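Local coordinates for protein benzoylformate Decarboxylase (Polynucleobacter necessarius, PDB 4K9Q) that binds thiamine diphosphate together with a magnesium ion and probably catalyses the decarboxylation of benzoylformate to benzaldehyde and carbon dioxide, at residues 400-405 and 431-436; 43-49 and 435-441; 191-197 and 325-329. All blocks are in the same frame, centred on the assembly; numbering follows the deposited sequence.

Interaction 1 (400-405 and 431-436); sequences LGWDLP and SFQYSV. With TPP (thiamine diphosphate), chain D.
Ser435 donates its hydroxyl proton to the carbonyl oxygen of Gly401, the one hydrogen bond between 400-405 and 431-436. OG lies 2.7 Å from Gly401 O, in the carbonyl plane and on a lone pair, at a C=O...O angle of 116°. The serine's first torsion, -64°, sets OG beside its own backbone N, from where it reaches across. At the positive phi of Gly401 a side chain would run into the carbonyl oxygen of Leu400 and into Ser435 OG. The bare CA of Gly401 instead sits 3.5 Å from Tyr434 CB.

The polar groups facing the cofactor belong to the diphosphate-binding fold of thiamine enzymes, where Ser431 directly follows the GDG motif that supplies the magnesium ligand Asp429. Both N and OG of Ser431 bond the phosphate oxygen O1A, each at 2.6 Å. Leu400 N donates to N3' of the aminopyrimidine over 3.1 Å. Its side chain wedges between the two rings of thiamine, CG against C4' and CD1 3.4 Å from C4 of the thiazolium, as expected for the bulky residue that supports the V conformation. Tyr434 OH is hydrogen-bonded to Asn23 of the second subunit, so the pocket lies close to the subunit interface.

Two CH-pi contacts make up much of the apolar part. Leu400 CB stands over one face of Tyr434, 3.9 Å from the ring centroid and shifted toward the rim. Leu404 CD1 lies over a face of Phe432, 4.0 Å from the ring centroid, while CD of Pro405 leans on Ser435 CB.

Interaction 2 (43-49 and 435-441); sequences LALQEAS and SVQGIYT. With TPP (thiamine diphosphate), chain B.
Thr441 OG1 is gripped twice where 435-441 meets 43-49: it donates to Leu43 O at 2.8 Å and accepts from a water at the same distance. The first bond lies in the carbonyl plane, on a lone pair of Leu43 O. With chi1 at -60°, OG1 swings beside the backbone N, facing the end of strand 40-43. That water accepts from Leu45 N, 2.9 Å away, and donates to Gln437 O, so one molecule knits both backbones and the threonine together.

A second water sits among Gln46 OE1, Gln437 OE1 and Ser49 OG, 2.7 Å from the serine oxygen. Gln46 is the N-cap of helix 47-61; its OE1 also takes Ala48 N at 2.8 Å, the donor standing 42° above the amide's carbonyl plane. The amides of Gln46 and Gln437 lie nearly parallel, 14° apart, and Gln437 NE2, 3.9 Å from Gln46 CB, passes on to bond Gln433 O of the second subunit.

This is the seam between the N-terminal (PYR) and C-terminal (PP) domains of a thiamine diphosphate enzyme, with a type I turn from Ser435 to Gly438 leading into helix 438-445. At the start of helix 47-61, Glu47 OE2 approaches N1' of a cofactor to 2.7 Å, the place of the conserved glutamate in this family. The diphosphate of that cofactor is held by the second subunit.

Apolar packing completes the seam. Leu45 crosses Tyr440 at about a right angle, its CG 3.6 Å from CD2 of the ring and its CD1 against the tyrosine CB. Leu43 CD2 comes more loosely to the ring edge, and Tyr440 OH bonds Pro480 O of the second subunit.

Interaction 3 (191-197 and 325-329); sequences AQRITAS and LIDQR
The last turns of helix 184-196, which packs on the parallel sheet of the central domain, meet the loop that follows helix 315-323. Ala191 CB rests 3.6 Å from Leu325 CB, and Ile326 crosses Ile194 at about a right angle: Ile326 CD1 lies 3.7 Å from Ile194 CG2 and also touches Ile194 CD1. Further along, Arg329 runs out extended from CG to NE and brings its guanidinium to the carbonyls at the helix end. NH2 donates to Ser197 O at 2.7 Å, nearly in the guanidinium plane, with an N-H...O angle of 157°; a weak second bond comes from NH1 to the same oxygen. Ser197 OG turns back to Ile194 O, 2.7 Å away, and that oxygen also takes Ser197 N. Replacing Arg329 by a leucine would probably leave Ser197 O without these two donors and the loop less firmly tied to the helix end. Beyond the pair, Ile194 and Ile326 both reach Leu224 of helix 214-224, so the contact continues the hydrophobic layer between helices and sheet of a Rossmann-like alpha/beta domain.

Overall arrangement
Interactions 1 and 2 are neighbours, their centres 9 Å apart, sharing Ser435 and Val436 in the link between helices 429-434 and 438-445. Leu404 CD2 and Phe432 pack on Ile439, and Pro405 on Ser49, so one buried core joins the cofactor pocket to the seam between N- and C-terminal domains. Both touch the second subunit, and each lies beside a different thiamine diphosphate, so the same packed region lies next to two cofactor sites. Interaction 3 is about 50 Å from interaction 2 and 45 Å from interaction 1, centre to centre, in the central domain. Along the chain, the loop closed by interaction 2 encloses interaction 3 and then interaction 1.

Interaction 1 (400-405 and 431-436)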
loop_
_atom_site.group_PDB
_atom_site.type_symbol
_atom_site.label_atom_id
_atom_site.label_comp_id
_atom_site.label_asym_id
_atom_site.label_seq_id
_atom_site.Cartn_x
_atom_site.Cartn_y
_atom_site.Cartn_z
ATOM N N LEU A 400 23.007 -7.853 -6.097
ATOM C CA LEU A 400 23.875 -9.013 -5.974
ATOM C C LEU A 400 23.132 -10.209 -5.385
ATOM O O LEU A 400 22.204 -10.052 -4.584
ATOM C CB LEU A 400 25.098 -8.668 -5.119
ATOM C CG LEU A 400 25.960 -7.521 -5.636
ATOM C CD1 LEU A 400 27.165 -7.316 -4.704
ATOM C CD2 LEU A 400 26.417 -7.821 -7.057
ATOM N N GLY A 401 23.536 -11.406 -5.800
ATOM C CA GLY A 401 22.882 -12.633 -5.377
ATOM C C GLY A 401 21.974 -13.210 -6.455
ATOM O O GLY A 401 21.353 -14.249 -6.260
ATOM N N TRP A 402 21.893 -12.539 -7.599
ATOM C CA TRP A 402 21.009 -13.018 -8.655
ATOM C C TRP A 402 21.717 -13.982 -9.605
ATOM O O TRP A 402 21.161 -15.016 -9.976
ATOM C CB TRP A 402 20.417 -11.848 -9.447
ATOM C CG TRP A 402 19.420 -12.295 -10.475
ATOM C CD1 TRP A 402 18.101 -12.594 -10.264
ATOM C CD2 TRP A 402 19.664 -12.507 -11.868
ATOM N NE1 TRP A 402 17.511 -12.970 -11.446
ATOM C CE2 TRP A 402 18.449 -12.926 -12.446
ATOM C CE3 TRP A 402 20.796 -12.388 -12.686
ATOM C CZ2 TRP A 402 18.328 -13.230 -13.807
ATOM C CZ3 TRP A 402 20.671 -12.683 -14.046
ATOM C CH2 TRP A 402 19.445 -13.100 -14.586
ATOM N N ASP A 403 22.940 -13.644 -9.998
ATOM C CA ASP A 403 23.574 -14.328 -11.129
ATOM C C ASP A 403 24.007 -15.760 -10.849
ATOM O O ASP A 403 23.902 -16.630 -11.719
ATOM C CB ASP A 403 24.732 -13.500 -11.696
ATOM C CG ASP A 403 24.237 -12.284 -12.475
ATOM O OD1 ASP A 403 24.019 -12.429 -13.696
ATOM O OD2 ASP A 403 24.037 -11.206 -11.863
ATOM N N LEU A 404 24.494 -16.017 -9.638
ATOM C CA LEU A 404 24.919 -17.363 -9.297
ATOM C C LEU A 404 23.773 -18.376 -9.463
ATOM O O LEU A 404 23.909 -19.340 -10.211
ATOM C CB LEU A 404 25.557 -17.413 -7.904
ATOM C CG LEU A 404 26.186 -18.754 -7.515
ATOM C CD1 LEU A 404 27.171 -18.542 -6.382
ATOM C CD2 LEU A 404 25.119 -19.776 -7.127
ATOM N N PRO A 405 22.636 -18.150 -8.787
ATOM C CA PRO A 405 21.504 -19.049 -9.050
ATOM C C PRO A 405 20.895 -18.895 -10.456
ATOM O O PRO A 405 20.435 -19.890 -11.031
ATOM C CB PRO A 405 20.499 -18.705 -7.938
ATOM C CG PRO A 405 20.908 -17.340 -7.444
ATOM C CD PRO A 405 22.394 -17.249 -7.642
ATOM N N SER A 431 30.297 -10.979 -4.335
ATOM C CA SER A 431 29.037 -11.326 -4.989
ATOM C C SER A 431 28.671 -12.791 -4.778
ATOM O O SER A 431 27.513 -13.114 -4.559
ATOM C CB SER A 431 29.112 -11.047 -6.494
ATOM O OG SER A 431 29.132 -9.652 -6.762
ATOM N N PHE A 432 29.671 -13.664 -4.857
ATOM C CA PHE A 432 29.501 -15.115 -4.707
ATOM C C PHE A 432 28.767 -15.490 -3.416
ATOM O O PHE A 432 28.025 -16.470 -3.383
ATOM C CB PHE A 432 30.890 -15.766 -4.722
ATOM C CG PHE A 432 30.893 -17.256 -4.982
ATOM C CD1 PHE A 432 30.691 -17.755 -6.264
ATOM C CD2 PHE A 432 31.173 -18.145 -3.957
ATOM C CE1 PHE A 432 30.736 -19.124 -6.503
ATOM C CE2 PHE A 432 31.227 -19.514 -4.194
ATOM C CZ PHE A 432 31.004 -19.996 -5.464
ATOM N N GLN A 433 28.967 -14.702 -2.357
ATOM C CA GLN A 433 28.411 -15.027 -1.038
ATOM C C GLN A 433 26.904 -14.855 -0.897
ATOM O O GLN A 433 26.282 -15.538 -0.089
ATOM C CB GLN A 433 29.074 -14.170 0.047
ATOM C CG GLN A 433 30.594 -14.157 -0.003
ATOM C CD GLN A 433 31.169 -15.549 0.089
ATOM O OE1 GLN A 433 30.739 -16.353 0.923
ATOM N NE2 GLN A 433 32.124 -15.862 -0.790
ATOM N N TYR A 434 26.311 -13.935 -1.644
ATOM C CA TYR A 434 24.915 -13.577 -1.361
ATOM C C TYR A 434 23.960 -14.751 -1.506
ATOM O O TYR A 434 23.088 -14.952 -0.663
ATOM C CB TYR A 434 24.442 -12.392 -2.220
ATOM C CG TYR A 434 25.103 -11.084 -1.819
ATOM C CD1 TYR A 434 26.379 -10.762 -2.271
ATOM C CD2 TYR A 434 24.445 -10.173 -0.996
ATOM C CE1 TYR A 434 26.982 -9.576 -1.903
ATOM C CE2 TYR A 434 25.045 -8.979 -0.624
ATOM C CZ TYR A 434 26.315 -8.692 -1.080
ATOM O OH TYR A 434 26.946 -7.525 -0.733
ATOM N N SER A 435 24.150 -15.538 -2.563
ATOM C CA SER A 435 23.274 -16.666 -2.845
ATOM C C SER A 435 24.097 -17.919 -3.095
ATOM O O SER A 435 23.796 -18.708 -3.980
ATOM C CB SER A 435 22.386 -16.370 -4.053
ATOM O OG SER A 435 21.516 -15.286 -3.774
ATOM N N VAL A 436 25.143 -18.078 -2.291
ATOM C CA VAL A 436 26.073 -19.187 -2.422
ATOM C C VAL A 436 25.348 -20.546 -2.424
ATOM O O VAL A 436 25.799 -21.502 -3.069
ATOM C CB VAL A 436 27.163 -19.111 -1.311
ATOM C CG1 VAL A 436 26.577 -19.379 0.066
ATOM C CG2 VAL A 436 28.308 -20.037 -1.616
HETATM N "N1'" TPP D . 23.913 -5.882 -1.526
HETATM C "C2'" TPP D . 23.155 -6.267 -2.621
HETATM C CM2 TPP D . 22.071 -7.292 -2.472
HETATM N "N3'" TPP D . 23.371 -5.703 -3.865
HETATM C "C4'" TPP D . 24.351 -4.756 -4.024
HETATM N "N4'" TPP D . 24.544 -4.205 -5.221
HETATM C "C5'" TPP D . 25.144 -4.388 -2.936
HETATM C "C6'" TPP D . 24.916 -4.938 -1.675
HETATM C "C7'" TPP D . 26.219 -3.347 -3.110
HETATM N N3 TPP D . 27.401 -3.739 -3.865
HETATM C C2 TPP D . 27.641 -3.399 -5.187
HETATM S S1 TPP D . 29.046 -3.936 -5.762
HETATM C C5 TPP D . 29.411 -4.616 -4.341
HETATM C C4 TPP D . 28.445 -4.442 -3.354
HETATM C CM4 TPP D . 28.522 -4.968 -1.943
HETATM C C6 TPP D . 30.744 -5.306 -4.256
HETATM C C7 TPP D . 30.922 -6.492 -5.189
HETATM O O7 TPP D . 32.107 -7.119 -4.755
HETATM P PA TPP D . 32.723 -8.386 -5.530
HETATM O O1A TPP D . 31.604 -9.313 -5.911
HETATM O O2A TPP D . 33.735 -9.076 -4.672
HETATM O O3A TPP D . 33.275 -7.772 -6.909
HETATM P PB TPP D . 34.559 -6.832 -7.143
HETATM O O1B TPP D . 34.051 -5.427 -7.175
HETATM O O2B TPP D . 35.128 -7.237 -8.484
HETATM O O3B TPP D . 35.550 -6.985 -6.034
#

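Interaction 2 (43-49 and 435-441)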
loop_
_atom_site.group_PDB
_atom_site.type_symbol
_atom_site.label_atom_id
_atom_site.label_comp_id
_atom_site.label_asym_id
_atom_site.label_seq_id
_atom_site.Cartn_x
_atom_site.Cartn_y
_atom_site.Cartn_z
ATOM N N LEU A 43 14.409 -28.112 -6.242
ATOM C CA LEU A 43 14.660 -27.614 -4.895
ATOM C C LEU A 43 15.823 -26.647 -4.886
ATOM O O LEU A 43 16.873 -26.924 -5.487
ATOM C CB LEU A 43 14.978 -28.776 -3.938
ATOM C CG LEU A 43 15.400 -28.370 -2.526
ATOM C CD1 LEU A 43 14.229 -27.738 -1.752
ATOM C CD2 LEU A 43 15.991 -29.572 -1.770
ATOM N N ALA A 44 15.645 -25.515 -4.206
ATOM C CA ALA A 44 16.798 -24.721 -3.787
ATOM C C ALA A 44 16.723 -24.454 -2.281
ATOM O O ALA A 44 15.640 -24.491 -1.682
ATOM C CB ALA A 44 16.883 -23.424 -4.581
ATOM N N LEU A 45 17.879 -24.208 -1.676
ATOM C CA LEU A 45 18.001 -24.176 -0.222
ATOM C C LEU A 45 17.597 -22.862 0.422
ATOM O O LEU A 45 17.442 -22.810 1.640
ATOM C CB LEU A 45 19.443 -24.482 0.201
ATOM C CG LEU A 45 20.001 -25.860 -0.172
ATOM C CD1 LEU A 45 21.481 -25.884 0.174
ATOM C CD2 LEU A 45 19.240 -26.966 0.553
ATOM N N GLN A 46 17.473 -21.799 -0.370
ATOM C CA GLN A 46 17.080 -20.496 0.165
ATOM C C GLN A 46 16.315 -19.753 -0.931
ATOM O O GLN A 46 16.567 -19.972 -2.118
ATOM C CB GLN A 46 18.312 -19.707 0.631
ATOM C CG GLN A 46 18.021 -18.646 1.692
ATOM C CD GLN A 46 17.853 -17.250 1.111
ATOM O OE1 GLN A 46 17.885 -17.063 -0.110
ATOM N NE2 GLN A 46 17.694 -16.260 1.986
ATOM N N GLU A 47 15.367 -18.902 -0.541
ATOM C CA GLU A 47 14.394 -18.389 -1.494
ATOM C C GLU A 47 14.916 -17.366 -2.505
ATOM O O GLU A 47 14.344 -17.220 -3.579
ATOM C CB GLU A 47 13.148 -17.879 -0.762
ATOM C CG GLU A 47 12.401 -18.981 -0.011
ATOM C CD GLU A 47 12.938 -19.257 1.393
ATOM O OE1 GLU A 47 14.016 -18.727 1.766
ATOM O OE2 GLU A 47 12.267 -20.023 2.125
ATOM N N ALA A 48 15.999 -16.660 -2.187
ATOM C CA ALA A 48 16.609 -15.800 -3.194
ATOM C C ALA A 48 17.056 -16.673 -4.368
ATOM O O ALA A 48 16.866 -16.308 -5.532
ATOM C CB ALA A 48 17.788 -15.017 -2.611
ATOM N N SER A 49 17.644 -17.835 -4.067
ATOM C CA SER A 49 18.082 -18.735 -5.134
ATOM C C SER A 49 16.883 -19.306 -5.894
ATOM O O SER A 49 16.929 -19.434 -7.115
ATOM C CB SER A 49 18.967 -19.860 -4.592
ATOM O OG SER A 49 20.274 -19.369 -4.302
ATOM N N SER A 435 24.150 -15.538 -2.563
ATOM C CA SER A 435 23.274 -16.666 -2.845
ATOM C C SER A 435 24.097 -17.919 -3.095
ATOM O O SER A 435 23.796 -18.708 -3.980
ATOM C CB SER A 435 22.386 -16.370 -4.053
ATOM O OG SER A 435 21.516 -15.286 -3.774
ATOM N N VAL A 436 25.143 -18.078 -2.291
ATOM C CA VAL A 436 26.073 -19.187 -2.422
ATOM C C VAL A 436 25.348 -20.546 -2.424
ATOM O O VAL A 436 25.799 -21.502 -3.069
ATOM C CB VAL A 436 27.163 -19.111 -1.311
ATOM C CG1 VAL A 436 26.577 -19.379 0.066
ATOM C CG2 VAL A 436 28.308 -20.037 -1.616
ATOM N N GLN A 437 24.201 -20.617 -1.743
ATOM C CA GLN A 437 23.467 -21.880 -1.629
ATOM C C GLN A 437 22.996 -22.411 -2.986
ATOM O O GLN A 437 22.719 -23.607 -3.127
ATOM C CB GLN A 437 22.258 -21.745 -0.689
ATOM C CG GLN A 437 22.606 -21.190 0.686
ATOM C CD GLN A 437 22.370 -19.700 0.769
ATOM O OE1 GLN A 437 22.557 -18.990 -0.213
ATOM N NE2 GLN A 437 21.953 -19.218 1.938
ATOM N N GLY A 438 22.895 -21.519 -3.972
ATOM C CA GLY A 438 22.468 -21.899 -5.312
ATOM C C GLY A 438 23.315 -23.018 -5.906
ATOM O O GLY A 438 22.835 -23.796 -6.727
ATOM N N ILE A 439 24.581 -23.086 -5.504
ATOM C CA ILE A 439 25.480 -24.131 -5.998
ATOM C C ILE A 439 24.881 -25.523 -5.799
ATOM O O ILE A 439 24.987 -26.397 -6.669
ATOM C CB ILE A 439 26.854 -24.060 -5.299
ATOM C CG1 ILE A 439 27.525 -22.714 -5.594
ATOM C CG2 ILE A 439 27.753 -25.203 -5.754
ATOM C CD1 ILE A 439 28.803 -22.495 -4.799
ATOM N N TYR A 440 24.234 -25.723 -4.655
ATOM C CA TYR A 440 23.630 -27.004 -4.333
ATOM C C TYR A 440 22.671 -27.464 -5.424
ATOM O O TYR A 440 22.663 -28.628 -5.808
ATOM C CB TYR A 440 22.896 -26.915 -2.999
ATOM C CG TYR A 440 22.325 -28.236 -2.527
ATOM C CD1 TYR A 440 23.165 -29.271 -2.110
ATOM C CD2 TYR A 440 20.953 -28.450 -2.492
ATOM C CE1 TYR A 440 22.645 -30.483 -1.673
ATOM C CE2 TYR A 440 20.423 -29.653 -2.053
ATOM C CZ TYR A 440 21.271 -30.664 -1.649
ATOM O OH TYR A 440 20.713 -31.850 -1.219
ATOM N N THR A 441 21.850 -26.547 -5.921
ATOM C CA THR A 441 20.874 -26.908 -6.943
ATOM C C THR A 441 21.588 -27.301 -8.231
ATOM O O THR A 441 21.199 -28.262 -8.893
ATOM C CB THR A 441 19.888 -25.756 -7.205
ATOM O OG1 THR A 441 19.195 -25.458 -5.987
ATOM C CG2 THR A 441 18.867 -26.164 -8.266
HETATM N "N1'" TPP B . 11.655 -21.299 4.387
HETATM C "C2'" TPP B . 11.719 -20.384 5.427
HETATM C CM2 TPP B . 12.440 -19.082 5.248
HETATM N "N3'" TPP B . 11.107 -20.645 6.638
HETATM C "C4'" TPP B . 10.433 -21.827 6.822
HETATM N "N4'" TPP B . 9.832 -22.066 7.987
HETATM C "C5'" TPP B . 10.394 -22.770 5.795
HETATM C "C6'" TPP B . 10.991 -22.503 4.564
HETATM C "C7'" TPP B . 9.652 -24.066 5.996
HETATM N N3 TPP B . 10.257 -25.040 6.894
HETATM C C2 TPP B . 9.858 -25.258 8.204
HETATM S S1 TPP B . 10.678 -26.421 8.957
HETATM C C5 TPP B . 11.569 -26.702 7.638
HETATM C C4 TPP B . 11.253 -25.896 6.548
HETATM C CM4 TPP B . 11.922 -25.940 5.196
HETATM C C6 TPP B . 12.584 -27.806 7.741
HETATM C C7 TPP B . 13.675 -27.590 8.777
HETATM O O7 TPP B . 14.626 -28.596 8.515
HETATM P PA TPP B . 15.924 -28.791 9.444
HETATM O O1A TPP B . 16.488 -27.441 9.780
HETATM O O2A TPP B . 16.935 -29.647 8.748
HETATM O O3A TPP B . 15.337 -29.378 10.820
HETATM P PB TPP B . 14.741 -30.843 11.109
HETATM O O1B TPP B . 13.256 -30.726 10.981
HETATM O O2B TPP B . 15.140 -31.179 12.528
HETATM O O3B TPP B . 15.255 -31.841 10.121
HETATM O O HOH W 1 20.077 -24.348 -3.524
HETATM O O HOH W 2 20.288 -18.203 -1.868
#

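Interaction 3 (191-197 and 325-329)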
loop_
_atom_site.group_PDB
_atom_site.type_symbol
_atom_site.label_atom_id
_atom_site.label_comp_id
_atom_site.label_asym_id
_atom_site.label_seq_id
_atom_site.Cartn_x
_atom_site.Cartn_y
_atom_site.Cartn_z
ATOM N N ALA A 191 10.597 7.981 -38.291
ATOM C CA ALA A 191 11.308 7.721 -39.542
ATOM C C ALA A 191 11.680 9.031 -40.230
ATOM O O ALA A 191 12.786 9.179 -40.750
ATOM C CB ALA A 191 10.465 6.852 -40.461
ATOM N N GLN A 192 10.761 9.989 -40.216
ATOM C CA GLN A 192 11.030 11.298 -40.804
ATOM C C GLN A 192 12.212 11.981 -40.115
ATOM O O GLN A 192 13.085 12.550 -40.778
ATOM C CB GLN A 192 9.792 12.190 -40.732
ATOM C CG GLN A 192 8.663 11.763 -41.657
ATOM C CD GLN A 192 7.370 12.529 -41.403
ATOM O OE1 GLN A 192 7.299 13.389 -40.523
ATOM N NE2 GLN A 192 6.339 12.215 -42.180
ATOM N N ARG A 193 12.234 11.936 -38.785
ATOM C CA ARG A 193 13.340 12.526 -38.026
ATOM C C ARG A 193 14.647 11.856 -38.408
ATOM O O ARG A 193 15.656 12.520 -38.643
ATOM C CB ARG A 193 13.106 12.395 -36.517
ATOM C CG ARG A 193 11.926 13.196 -36.002
ATOM C CD ARG A 193 12.341 14.595 -35.600
ATOM N NE ARG A 193 13.257 14.589 -34.459
ATOM C CZ ARG A 193 12.870 14.454 -33.193
ATOM N NH1 ARG A 193 11.581 14.307 -32.904
ATOM N NH2 ARG A 193 13.769 14.457 -32.215
ATOM N N ILE A 194 14.628 10.529 -38.473
ATOM C CA ILE A 194 15.843 9.778 -38.772
ATOM C C ILE A 194 16.353 10.091 -40.180
ATOM O O ILE A 194 17.541 10.337 -40.383
ATOM C CB ILE A 194 15.621 8.263 -38.612
ATOM C CG1 ILE A 194 15.368 7.933 -37.138
ATOM C CG2 ILE A 194 16.820 7.494 -39.135
ATOM C CD1 ILE A 194 14.875 6.515 -36.905
ATOM N N THR A 195 15.438 10.096 -41.142
ATOM C CA THR A 195 15.785 10.362 -42.534
ATOM C C THR A 195 16.397 11.751 -42.699
ATOM O O THR A 195 17.328 11.940 -43.484
ATOM C CB THR A 195 14.545 10.208 -43.449
ATOM O OG1 THR A 195 14.134 8.835 -43.451
ATOM C CG2 THR A 195 14.866 10.629 -44.868
ATOM N N ALA A 196 15.888 12.717 -41.942
ATOM C CA ALA A 196 16.363 14.100 -42.034
ATOM C C ALA A 196 17.681 14.358 -41.301
ATOM O O ALA A 196 18.359 15.355 -41.569
ATOM C CB ALA A 196 15.304 15.049 -41.526
ATOM N N SER A 197 18.039 13.479 -40.370
ATOM C CA SER A 197 19.246 13.678 -39.571
ATOM C C SER A 197 20.519 13.521 -40.398
ATOM O O SER A 197 20.552 12.755 -41.361
ATOM C CB SER A 197 19.268 12.714 -38.379
ATOM O OG SER A 197 19.516 11.388 -38.805
ATOM N N LEU A 325 10.478 2.344 -43.769
ATOM C CA LEU A 325 10.326 3.770 -44.066
ATOM C C LEU A 325 11.640 4.533 -44.184
ATOM O O LEU A 325 11.633 5.743 -44.404
ATOM C CB LEU A 325 9.460 4.443 -43.000
ATOM C CG LEU A 325 8.063 3.865 -42.791
ATOM C CD1 LEU A 325 7.300 4.677 -41.742
ATOM C CD2 LEU A 325 7.301 3.824 -44.113
ATOM N N ILE A 326 12.761 3.839 -44.026
ATOM C CA ILE A 326 14.061 4.495 -44.044
ATOM C C ILE A 326 14.900 4.018 -45.221
ATOM O O ILE A 326 14.973 2.823 -45.495
ATOM C CB ILE A 326 14.813 4.247 -42.719
ATOM C CG1 ILE A 326 14.095 4.960 -41.572
ATOM C CG2 ILE A 326 16.243 4.727 -42.816
ATOM C CD1 ILE A 326 14.682 4.660 -40.219
ATOM N N ASP A 327 15.532 4.960 -45.918
ATOM C CA ASP A 327 16.364 4.625 -47.071
ATOM C C ASP A 327 17.805 4.306 -46.683
ATOM O O ASP A 327 18.342 4.861 -45.722
ATOM C CB ASP A 327 16.349 5.759 -48.099
ATOM C CG ASP A 327 15.052 5.818 -48.886
ATOM O OD1 ASP A 327 14.482 4.744 -49.183
ATOM O OD2 ASP A 327 14.605 6.941 -49.206
ATOM N N GLN A 328 18.421 3.413 -47.449
ATOM C CA GLN A 328 19.822 3.062 -47.258
ATOM C C GLN A 328 20.746 4.272 -47.354
ATOM O O GLN A 328 20.620 5.086 -48.264
ATOM C CB GLN A 328 20.244 2.030 -48.297
ATOM C CG GLN A 328 21.702 1.640 -48.196
ATOM C CD GLN A 328 22.002 0.850 -46.936
ATOM O OE1 GLN A 328 21.397 -0.197 -46.685
ATOM N NE2 GLN A 328 22.937 1.349 -46.137
ATOM N N ARG A 329 21.679 4.384 -46.416
ATOM C CA ARG A 329 22.712 5.419 -46.489
ATOM C C ARG A 329 24.059 4.850 -46.917
ATOM O O ARG A 329 24.318 3.657 -46.752
ATOM C CB ARG A 329 22.869 6.114 -45.145
ATOM C CG ARG A 329 21.614 6.771 -44.652
ATOM C CD ARG A 329 21.911 7.617 -43.445
ATOM N NE ARG A 329 20.771 8.448 -43.093
ATOM C CZ ARG A 329 20.872 9.625 -42.486
ATOM N NH1 ARG A 329 22.065 10.107 -42.166
ATOM N NH2 ARG A 329 19.778 10.318 -42.202
#